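Local coordinates for protein possible galactose mutarotase (Streptomyces platensis subsp. rosaceus, PDB 4RNL) that is probably a galactose mutarotase, an aldose 1-epimerase family member expected to interconvert the alpha and beta anomers of its sugar, at residues His198-Ala203 with Leu305-Gln310; Glu260-Asp263 with Arg268-Ala271. All coordinates share one frame; numbering follows the deposited sequence.

Contact 1 (His198-Ala203 with Leu305-Gln310)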
loop_
_atom_site.group_PDB
_atom_site.type_symbol
_atom_site.label_atom_id
_atom_site.label_comp_id
_atom_site.label_asym_id
_atom_site.label_seq_id
_atom_site.Cartn_x
_atom_site.Cartn_y
_atom_site.Cartn_z
ATOM N N HIS A 198 -17.832 5.888 -3.698
ATOM C CA HIS A 198 -17.017 6.774 -2.852
ATOM C C HIS A 198 -16.574 8.004 -3.633
ATOM O O HIS A 198 -16.257 7.919 -4.821
ATOM C CB HIS A 198 -15.744 6.088 -2.350
ATOM C CG HIS A 198 -15.977 5.015 -1.331
ATOM N ND1 HIS A 198 -17.194 4.392 -1.161
ATOM C CD2 HIS A 198 -15.135 4.450 -0.436
ATOM C CE1 HIS A 198 -17.092 3.488 -0.202
ATOM N NE2 HIS A 198 -15.850 3.498 0.249
ATOM N N GLU A 199 -16.510 9.141 -2.950
ATOM C CA GLU A 199 -16.026 10.368 -3.568
ATOM C C GLU A 199 -14.542 10.512 -3.273
ATOM O O GLU A 199 -14.109 10.372 -2.124
ATOM C CB GLU A 199 -16.805 11.571 -3.038
ATOM C CG GLU A 199 -18.284 11.517 -3.420
ATOM C CD GLU A 199 -19.090 12.664 -2.849
ATOM O OE1 GLU A 199 -18.617 13.313 -1.888
ATOM O OE2 GLU A 199 -20.207 12.911 -3.368
ATOM N N LEU A 200 -13.763 10.768 -4.320
ATOM C CA LEU A 200 -12.317 10.899 -4.187
ATOM C C LEU A 200 -11.889 12.259 -4.694
ATOM O O LEU A 200 -12.340 12.694 -5.754
ATOM C CB LEU A 200 -11.608 9.813 -5.010
ATOM C CG LEU A 200 -10.075 9.871 -5.028
ATOM C CD1 LEU A 200 -9.525 9.697 -3.622
ATOM C CD2 LEU A 200 -9.502 8.821 -5.959
ATOM N N ARG A 201 -11.039 12.933 -3.927
ATOM C CA ARG A 201 -10.319 14.108 -4.409
ATOM C C ARG A 201 -8.825 13.819 -4.339
ATOM O O ARG A 201 -8.346 13.305 -3.331
ATOM C CB ARG A 201 -10.656 15.344 -3.561
ATOM C CG ARG A 201 -9.944 16.609 -4.059
ATOM C CD ARG A 201 -10.255 17.849 -3.215
ATOM N NE ARG A 201 -9.605 17.791 -1.906
ATOM C CZ ARG A 201 -8.311 18.026 -1.694
ATOM N NH1 ARG A 201 -7.505 18.340 -2.702
ATOM N NH2 ARG A 201 -7.814 17.942 -0.466
ATOM N N LEU A 202 -8.087 14.136 -5.406
ATOM C CA LEU A 202 -6.634 13.950 -5.405
ATOM C C LEU A 202 -5.947 15.261 -5.689
ATOM O O LEU A 202 -6.371 16.018 -6.566
ATOM C CB LEU A 202 -6.188 12.933 -6.466
ATOM C CG LEU A 202 -6.732 11.511 -6.389
ATOM C CD1 LEU A 202 -6.302 10.730 -7.632
ATOM C CD2 LEU A 202 -6.252 10.819 -5.109
ATOM N N ALA A 203 -4.876 15.535 -4.957
ATOM C CA ALA A 203 -4.077 16.717 -5.249
ATOM C C ALA A 203 -3.077 16.363 -6.340
ATOM O O ALA A 203 -1.870 16.317 -6.100
ATOM C CB ALA A 203 -3.368 17.209 -3.998
ATOM N N LEU A 305 -10.938 0.040 -2.566
ATOM C CA LEU A 305 -10.065 0.877 -3.387
ATOM C C LEU A 305 -8.703 0.914 -2.749
ATOM O O LEU A 305 -8.590 1.159 -1.546
ATOM C CB LEU A 305 -10.600 2.309 -3.446
ATOM C CG LEU A 305 -12.078 2.425 -3.800
ATOM C CD1 LEU A 305 -12.564 3.852 -3.607
ATOM C CD2 LEU A 305 -12.293 1.959 -5.232
ATOM N N ALA A 306 -7.664 0.671 -3.540
ATOM C CA ALA A 306 -6.306 0.800 -3.021
ATOM C C ALA A 306 -5.729 2.141 -3.453
ATOM O O ALA A 306 -5.747 2.482 -4.638
ATOM C CB ALA A 306 -5.417 -0.349 -3.506
ATOM N N LEU A 307 -5.228 2.902 -2.481
ATOM C CA LEU A 307 -4.524 4.150 -2.756
ATOM C C LEU A 307 -3.103 3.958 -2.263
ATOM O O LEU A 307 -2.830 4.108 -1.077
ATOM C CB LEU A 307 -5.180 5.312 -2.008
ATOM C CG LEU A 307 -6.648 5.578 -2.350
ATOM C CD1 LEU A 307 -7.268 6.572 -1.372
ATOM C CD2 LEU A 307 -6.748 6.109 -3.745
ATOM N N GLU A 308 -2.204 3.592 -3.167
ATOM C CA GLU A 308 -0.844 3.228 -2.786
ATOM C C GLU A 308 0.114 4.361 -3.077
ATOM O O GLU A 308 0.367 4.688 -4.243
ATOM C CB GLU A 308 -0.392 1.985 -3.558
ATOM C CG GLU A 308 -1.442 0.892 -3.615
ATOM C CD GLU A 308 -1.255 -0.013 -4.812
ATOM O OE1 GLU A 308 -0.100 -0.374 -5.095
ATOM O OE2 GLU A 308 -2.258 -0.343 -5.479
ATOM N N THR A 309 0.665 4.948 -2.024
ATOM C CA THR A 309 1.623 6.040 -2.198
ATOM C C THR A 309 2.957 5.433 -2.582
ATOM O O THR A 309 3.389 4.441 -1.991
ATOM C CB THR A 309 1.748 6.856 -0.913
ATOM O OG1 THR A 309 2.117 5.979 0.151
ATOM C CG2 THR A 309 0.395 7.502 -0.558
ATOM N N GLN A 310 3.621 6.022 -3.574
ATOM C CA GLN A 310 4.743 5.337 -4.200
ATOM C C GLN A 310 5.542 6.272 -5.091
ATOM O O GLN A 310 5.116 7.396 -5.376
ATOM C CB GLN A 310 4.180 4.203 -5.062
ATOM C CG GLN A 310 3.277 4.741 -6.180
ATOM C CD GLN A 310 2.863 3.681 -7.166
ATOM O OE1 GLN A 310 2.995 2.488 -6.896
ATOM N NE2 GLN A 310 2.364 4.109 -8.330
#

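Contact 2 (Glu260-Asp263 with Arg268-Ala271)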
loop_
_atom_site.group_PDB
_atom_site.type_symbol
_atom_site.label_atom_id
_atom_site.label_comp_id
_atom_site.label_asym_id
_atom_site.label_seq_id
_atom_site.Cartn_x
_atom_site.Cartn_y
_atom_site.Cartn_z
ATOM N N GLU A 260 -8.397 12.659 -0.477
ATOM C CA GLU A 260 -9.523 12.611 0.457
ATOM C C GLU A 260 -10.577 11.702 -0.125
ATOM O O GLU A 260 -11.072 11.948 -1.226
ATOM C CB GLU A 260 -10.101 14.016 0.682
ATOM C CG GLU A 260 -9.145 14.946 1.446
ATOM C CD GLU A 260 -9.631 16.381 1.489
ATOM O OE1 GLU A 260 -10.513 16.737 0.680
ATOM O OE2 GLU A 260 -9.132 17.155 2.334
ATOM N N LEU A 261 -10.907 10.645 0.613
ATOM C CA LEU A 261 -11.888 9.667 0.170
ATOM C C LEU A 261 -13.065 9.734 1.140
ATOM O O LEU A 261 -12.874 9.912 2.358
ATOM C CB LEU A 261 -11.251 8.276 0.206
ATOM C CG LEU A 261 -12.038 7.060 -0.277
ATOM C CD1 LEU A 261 -12.318 7.100 -1.780
ATOM C CD2 LEU A 261 -11.245 5.805 0.083
ATOM N N TYR A 262 -14.278 9.614 0.613
ATOM C CA TYR A 262 -15.466 9.789 1.440
ATOM C C TYR A 262 -16.606 8.886 0.999
ATOM O O TYR A 262 -16.894 8.775 -0.196
ATOM C CB TYR A 262 -15.912 11.258 1.402
ATOM C CG TYR A 262 -17.222 11.534 2.115
ATOM C CD1 TYR A 262 -17.343 11.334 3.485
ATOM C CD2 TYR A 262 -18.323 12.019 1.424
ATOM C CE1 TYR A 262 -18.540 11.588 4.147
ATOM C CE2 TYR A 262 -19.528 12.280 2.078
ATOM C CZ TYR A 262 -19.626 12.059 3.443
ATOM O OH TYR A 262 -20.823 12.314 4.104
ATOM N N ASP A 263 -17.258 8.239 1.966
ATOM C CA ASP A 263 -18.486 7.484 1.688
ATOM C C ASP A 263 -19.709 8.220 2.219
ATOM O O ASP A 263 -19.914 8.281 3.434
ATOM C CB ASP A 263 -18.437 6.094 2.343
ATOM C CG ASP A 263 -19.771 5.365 2.257
ATOM O OD1 ASP A 263 -20.455 5.499 1.214
ATOM O OD2 ASP A 263 -20.156 4.666 3.235
ATOM N N ARG A 268 -18.115 8.015 6.707
ATOM C CA ARG A 268 -16.690 7.854 7.006
ATOM C C ARG A 268 -15.825 8.575 5.982
ATOM O O ARG A 268 -16.096 8.530 4.781
ATOM C CB ARG A 268 -16.290 6.373 7.066
ATOM C CG ARG A 268 -16.924 5.620 8.239
ATOM C CD ARG A 268 -16.191 4.303 8.529
ATOM N NE ARG A 268 -16.903 3.499 9.530
ATOM C CZ ARG A 268 -17.968 2.747 9.268
ATOM N NH1 ARG A 268 -18.453 2.684 8.030
ATOM N NH2 ARG A 268 -18.551 2.059 10.237
ATOM N N ALA A 269 -14.787 9.246 6.470
ATOM C CA ALA A 269 -13.876 9.996 5.610
ATOM C C ALA A 269 -12.443 9.600 5.900
ATOM O O ALA A 269 -12.086 9.334 7.049
ATOM C CB ALA A 269 -14.053 11.490 5.830
ATOM N N LEU A 270 -11.627 9.578 4.851
ATOM C CA LEU A 270 -10.192 9.342 4.973
ATOM C C LEU A 270 -9.435 10.489 4.338
ATOM O O LEU A 270 -9.750 10.898 3.215
ATOM C CB LEU A 270 -9.807 8.060 4.240
ATOM C CG LEU A 270 -8.310 7.808 4.032
ATOM C CD1 LEU A 270 -7.628 7.482 5.361
ATOM C CD2 LEU A 270 -8.124 6.677 3.045
ATOM N N ALA A 271 -8.454 11.009 5.067
ATOM C CA ALA A 271 -7.478 11.939 4.506
ATOM C C ALA A 271 -6.143 11.218 4.499
ATOM O O ALA A 271 -5.657 10.781 5.552
ATOM C CB ALA A 271 -7.399 13.213 5.343
#

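Contact 1 (His198-Ala203 with Leu305-Gln310)
NE2 of His198 takes a hydrogen bond from the backbone N of Leu187, which fixes the rotation of the imidazole right beside CD2, the ring atom that meets Leu305. The meeting is carried by a single methyl: Leu305 CD1 lies 4.1 Å from His198 CB and equally far, 4.1 Å, from His198 CD2, approaching the ring obliquely. In His198, CG sits anti to the carbonyl carbon (chi1 -70°), which tucks the ring beside its own backbone N and leaves CB and CD2 turned to the leucine. Further along, Leu200 and Leu307 meet through their branch ends, with CD2 of Leu200 4.5 Å from CD2 of Leu307. CD1 of Leu200 stands 4.5 Å from CD1 of Leu307, so both branches on each side take part. Leu261 touches both His198 and Leu305, and Leu281 touches both Leu200 and Leu307, filling in around the two pairs. No hydrogen bond joins the segments; strand 199-202 belongs to one antiparallel sheet and strand 305-310 to another, packed as the layers of a beta-sandwich. Alternation along 305-310 sends Ala306 and Glu308 the other way, toward strand 180-185; Glu308 OE2 is hydrogen-bonded to a glycerol, probably from the crystallisation liquor. Cohesion here therefore rests on buried apolar packing, with NE2 of the imidazole satisfied by the Leu187 main-chain amide beyond the interface.

Contact 2 (Glu260-Asp263 with Arg268-Ala271)
Tyr262 has CG anti to its own backbone N (chi1 174°), which lays the near end of the ring over the neighbouring strand: CD1 comes to 3.3 Å from Arg268 O and to 4.0 Å from Ala269 CB. On the face opposite Tyr262, the backbone pairing sets Leu270 CB 4.3 Å from Leu261 CB. Between these faces the backbones are laced together. Leu261 and Leu270 form a hydrogen-bonded pair, Leu261 N giving to Leu270 O at 2.9 Å and Leu270 N to Leu261 O at 2.8 Å. Asp263 N gives a nearly straight bond to Arg268 O (3.1 Å), so this oxygen is held by the amide while the tyrosine ring crowds it. The flanking pairs Glu260-Ala271 and Tyr262-Ala269 are non-hydrogen-bonded; at the first, Glu260 CA points its hydrogen at Leu270 O, 3.3 Å away, and at the second Ala269 CA makes the like contact to Leu261 O (3.4 Å). Farther out, the tyrosine ring receives a cation-pi contact from Arg343. A glycine in place of Tyr262 would probably uncover Ala269 CB and leave the Arg343 guanidinium without its aromatic partner. Asp263 is turned to the connecting turn, OD1 accepting from Arg265 N and OD2 bonded to Ser266 OG. The guanidinium of Arg268 leads away to main-chain oxygens, NE to Ala50 and NH1 to Leu187. With short axes 169° apart, the two segments are the closing end of a beta hairpin, 256-262 with 268-274, inside the larger antiparallel sheet.

Of the contact segments, the chain from the N terminus reaches 198-203 first, the earlier half of contact 1. It next runs through strand 256-262, reverses and returns as strand 268-274; contact 2 closes this short loop, with four residues between segments 260-263 and 268-271. Only afterwards does it come to 305-310, which completes contact 1 over a span of 101 residues, so the hairpin is nested within that longer loop. Strands 199-202 and 256-262 are neighbours in one sheet, joined by a probable hydrogen bond from Glu199 N to Tyr262 O and by the Arg201-Glu260 salt bridge. Contact 2 thus links strands within a sheet, whereas contact 1 packs that sheet onto the one containing 305-310.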